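PDB 3GRN: MutT related protein, which probably acts as a Nudix-type hydrolase of the MutT family, perhaps cleaving a phosphoanhydride. Local coordinates for residues A[34-40]-A[121-126]. Numbering follows the deposited sequence. Where two conformers were deposited one is given.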
ATOM      1  N   ASN A  34      10.876   4.020  -7.818  1.00 28.51           N
ATOM      2  CA  ASN A  34      11.105   2.876  -8.741  1.00 33.45           C
ATOM      3  C   ASN A  34       9.902   2.465  -9.586  1.00 33.56           C
ATOM      4  O   ASN A  34       9.646   1.268  -9.776  1.00 33.26           O
ATOM      5  CB  ASN A  34      11.597   1.635  -7.969  1.00 31.58           C
ATOM      6  CG  ASN A  34      13.099   1.585  -7.805  1.00 42.60           C
ATOM      7  OD1 ASN A  34      13.863   1.892  -8.726  1.00 51.28           O
ATOM      8  ND2 ASN A  34      13.534   1.157  -6.628  1.00 42.48           N
ATOM      9  N   ALA A  35       9.174   3.455 -10.097  1.00 32.37           N
ATOM     10  CA  ALA A  35       7.970   3.210 -10.887  1.00 30.93           C
ATOM     11  C   ALA A  35       8.292   2.361 -12.124  1.00 26.20           C
ATOM     12  O   ALA A  35       9.271   2.604 -12.804  1.00 28.47           O
ATOM     13  CB  ALA A  35       7.351   4.535 -11.282  1.00 26.26           C
ATOM     14  N   GLY A  36       7.510   1.317 -12.359  1.00 25.27           N
ATOM     15  CA  GLY A  36       7.724   0.477 -13.540  1.00 17.35           C
ATOM     16  C   GLY A  36       8.777  -0.607 -13.502  1.00 27.57           C
ATOM     17  O   GLY A  36       8.861  -1.386 -14.447  1.00 26.42           O
ATOM     18  N   LYS A  37       9.581  -0.669 -12.432  1.00 27.16           N
ATOM     19  CA  LYS A  37      10.696  -1.632 -12.369  1.00 30.05           C
ATOM     20  C   LYS A  37      10.314  -2.966 -11.690  1.00 30.24           C
ATOM     21  O   LYS A  37       9.378  -3.003 -10.893  1.00 20.92           O
ATOM     22  CB  LYS A  37      11.908  -1.003 -11.670  1.00 36.37           C
ATOM     23  CG  LYS A  37      12.500   0.209 -12.405  1.00 38.12           C
ATOM     24  CD  LYS A  37      13.948   0.478 -11.992  1.00 50.09           C
ATOM     25  CE  LYS A  37      14.611   1.559 -12.865  1.00 51.26           C
ATOM     26  NZ  LYS A  37      13.987   2.926 -12.742  1.00 39.08           N
ATOM     27  N   TRP A  38      11.040  -4.037 -12.010  1.00 26.43           N
ATOM     28  CA  TRP A  38      10.908  -5.335 -11.305  1.00 24.57           C
ATOM     29  C   TRP A  38      11.399  -5.260  -9.833  1.00 24.77           C
ATOM     30  O   TRP A  38      12.307  -4.498  -9.527  1.00 22.02           O
ATOM     31  CB  TRP A  38      11.616  -6.451 -12.079  1.00 28.43           C
ATOM     32  CG  TRP A  38      10.933  -6.737 -13.366  1.00 34.74           C
ATOM     33  CD1 TRP A  38      11.202  -6.167 -14.587  1.00 36.26           C
ATOM     34  CD2 TRP A  38       9.823  -7.615 -13.569  1.00 28.17           C
ATOM     35  NE1 TRP A  38      10.337  -6.657 -15.539  1.00 32.72           N
ATOM     36  CE2 TRP A  38       9.480  -7.546 -14.942  1.00 31.13           C
ATOM     37  CE3 TRP A  38       9.084  -8.462 -12.728  1.00 28.14           C
ATOM     38  CZ2 TRP A  38       8.436  -8.296 -15.490  1.00 29.75           C
ATOM     39  CZ3 TRP A  38       8.048  -9.206 -13.277  1.00 29.10           C
ATOM     40  CH2 TRP A  38       7.735  -9.115 -14.644  1.00 28.74           C
ATOM     41  N   ASP A  39      10.763  -6.037  -8.940  1.00 19.29           N
ATOM     42  CA  ASP A  39      10.969  -5.966  -7.498  0.50 20.59           C
ATOM     43  C   ASP A  39      10.691  -7.350  -6.875  1.00 16.43           C
ATOM     44  O   ASP A  39      10.103  -8.219  -7.525  1.00 16.54           O
ATOM     45  CB  ASP A  39      10.006  -4.911  -6.919  0.50 16.09           C
ATOM     46  CG  ASP A  39      10.529  -4.248  -5.650  0.50 20.48           C
ATOM     47  OD1 ASP A  39      11.453  -4.782  -5.020  0.50 31.62           O
ATOM     48  OD2 ASP A  39      10.007  -3.177  -5.266  0.50 27.39           O
ATOM     49  N   LEU A  40      11.075  -7.545  -5.620  1.00 16.95           N
ATOM     50  CA  LEU A  40      10.654  -8.720  -4.874  1.00 13.72           C
ATOM     51  C   LEU A  40       9.405  -8.316  -4.116  1.00 13.48           C
ATOM     52  O   LEU A  40       9.218  -7.106  -3.831  1.00 16.03           O
ATOM     53  CB  LEU A  40      11.727  -9.160  -3.874  1.00 13.59           C
ATOM     54  CG  LEU A  40      13.028  -9.787  -4.376  1.00 17.21           C
ATOM     55  CD1 LEU A  40      13.938 -10.080  -3.201  1.00 21.70           C
ATOM     56  CD2 LEU A  40      12.728 -11.095  -5.104  1.00 24.44           C
ATOM     57  N   THR A 121      16.282  -5.542 -16.134  1.00 62.86           N
ATOM     58  CA  THR A 121      15.289  -4.675 -15.497  1.00 59.79           C
ATOM     59  C   THR A 121      15.002  -5.023 -14.019  1.00 55.28           C
ATOM     60  O   THR A 121      14.062  -4.484 -13.418  1.00 54.97           O
ATOM     61  CB  THR A 121      13.983  -4.571 -16.341  1.00 62.02           C
ATOM     62  OG1 THR A 121      13.653  -5.854 -16.891  1.00 61.63           O
ATOM     63  CG2 THR A 121      14.162  -3.561 -17.478  1.00 63.27           C
ATOM     64  N   LEU A 122      15.813  -5.920 -13.453  1.00 47.40           N
ATOM     65  CA  LEU A 122      15.912  -6.083 -12.002  1.00 38.51           C
ATOM     66  C   LEU A 122      17.074  -5.214 -11.515  1.00 33.97           C
ATOM     67  O   LEU A 122      18.211  -5.410 -11.955  1.00 29.88           O
ATOM     68  CB  LEU A 122      16.150  -7.544 -11.622  1.00 41.98           C
ATOM     69  CG  LEU A 122      16.010  -7.916 -10.139  1.00 37.73           C
ATOM     70  CD1 LEU A 122      14.544  -8.096  -9.716  1.00 33.74           C
ATOM     71  CD2 LEU A 122      16.810  -9.160  -9.805  1.00 42.11           C
ATOM     72  N   PRO A 123      16.789  -4.254 -10.610  1.00 26.38           N
ATOM     73  CA  PRO A 123      17.730  -3.244 -10.130  1.00 22.58           C
ATOM     74  C   PRO A 123      19.013  -3.826  -9.597  1.00 18.92           C
ATOM     75  O   PRO A 123      19.009  -4.924  -9.030  1.00 21.24           O
ATOM     76  CB  PRO A 123      16.965  -2.572  -8.996  1.00 24.24           C
ATOM     77  CG  PRO A 123      15.551  -2.753  -9.353  1.00 29.38           C
ATOM     78  CD  PRO A 123      15.466  -4.094  -9.979  1.00 27.28           C
ATOM     79  N   ALA A 124      20.104  -3.068  -9.749  1.00 22.78           N
ATOM     80  CA  ALA A 124      21.456  -3.587  -9.482  1.00 21.02           C
ATOM     81  C   ALA A 124      21.632  -4.174  -8.092  1.00 20.49           C
ATOM     82  O   ALA A 124      22.262  -5.215  -7.939  1.00 21.21           O
ATOM     83  CB  ALA A 124      22.511  -2.510  -9.752  1.00 27.46           C
ATOM     84  N   TYR A 125      21.011  -3.546  -7.097  1.00 21.33           N
ATOM     85  CA  TYR A 125      21.111  -4.032  -5.721  1.00 21.98           C
ATOM     86  C   TYR A 125      20.478  -5.415  -5.520  1.00 19.08           C
ATOM     87  O   TYR A 125      20.977  -6.202  -4.710  1.00 24.98           O
ATOM     88  CB  TYR A 125      20.573  -3.006  -4.711  1.00 19.81           C
ATOM     89  CG  TYR A 125      19.196  -2.473  -5.009  1.00 23.03           C
ATOM     90  CD1 TYR A 125      18.065  -3.165  -4.609  1.00 23.64           C
ATOM     91  CD2 TYR A 125      19.024  -1.272  -5.698  1.00 22.32           C
ATOM     92  CE1 TYR A 125      16.802  -2.686  -4.888  1.00 20.71           C
ATOM     93  CE2 TYR A 125      17.772  -0.774  -5.965  1.00 23.97           C
ATOM     94  CZ  TYR A 125      16.651  -1.500  -5.569  1.00 28.42           C
ATOM     95  OH  TYR A 125      15.373  -1.041  -5.822  1.00 33.04           O
ATOM     96  N   PHE A 126      19.392  -5.700  -6.248  1.00 18.96           N
ATOM     97  CA  PHE A 126      18.783  -7.030  -6.188  1.00 20.93           C
ATOM     98  C   PHE A 126      19.632  -8.061  -6.935  1.00 23.34           C
ATOM     99  O   PHE A 126      19.816  -9.173  -6.450  1.00 20.77           O
ATOM    100  CB  PHE A 126      17.356  -7.029  -6.726  1.00 20.75           C
ATOM    101  CG  PHE A 126      16.329  -6.490  -5.757  1.00 20.86           C
ATOM    102  CD1 PHE A 126      16.349  -6.854  -4.415  1.00 28.34           C
ATOM    103  CD2 PHE A 126      15.300  -5.669  -6.215  1.00 26.07           C
ATOM    104  CE1 PHE A 126      15.385  -6.370  -3.526  1.00 28.88           C
ATOM    105  CE2 PHE A 126      14.328  -5.184  -5.334  1.00 25.71           C
ATOM    106  CZ  PHE A 126      14.378  -5.536  -3.988  1.00 25.04           C
TER
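Trp38 and Asp39, at the start of strand 38-44, meet Thr121, Pro123 and Phe126 in a contact of mixed backbone, aromatic and apolar character, where the loop leading into the C-terminal helix 124-137 crosses the strand's entry. The two backbones come nearest at Trp38 and Leu122, CA atoms 5.1 Å apart. One weak hydrogen bond bridges them, from Trp38 N to Thr121 O at 3.4 Å, bent to 143° at the hydrogen. The same carbonyl oxygen lies in the plane of the indole, at its edge, while Thr121 OG1 sits 3.4 Å from Trp38 CD1. Chi1 of -68° sets Trp38 CG opposite its own carbonyl carbon and beside the N that bonds Thr121 O, which brings the CD1 side of the indole to Thr121; the ring also touches Leu24 and Arg26 of strand 22-27. Two residues after Thr121, Pro123, the N-cap residue of the helix, brings its CD within 3.2 Å of Trp38 O.

Phe126, from the first turn of that helix, fits between several groups. Leu40 CG lies 4.2 Å above one face of the Phe126 ring, toward the rim, and Tyr125 CE1 lies over the opposite face, also toward the rim. At the ring edge, the 2.9 Å approach of Asp39 OD1 to Phe126 CE2 is doubtful, being unusually short and dependent on one of two modelled conformers; in that conformer OD1 also accepts a weak bond from Leu40 N. Asp39 OD2 forms a salt bridge with Arg27 of strand 22-27. Farther out, Asn34, which opens the type II turn ending at Lys37, brings its ND2 to 3.0 Å from Tyr125 OH at the phenol edge. Phe78 stacks on Tyr125, and Tyr12 meets Phe126 edge-to-face. Such packing of a C-terminal helix against the central mixed sheet is characteristic of the alpha/beta/alpha Nudix fold.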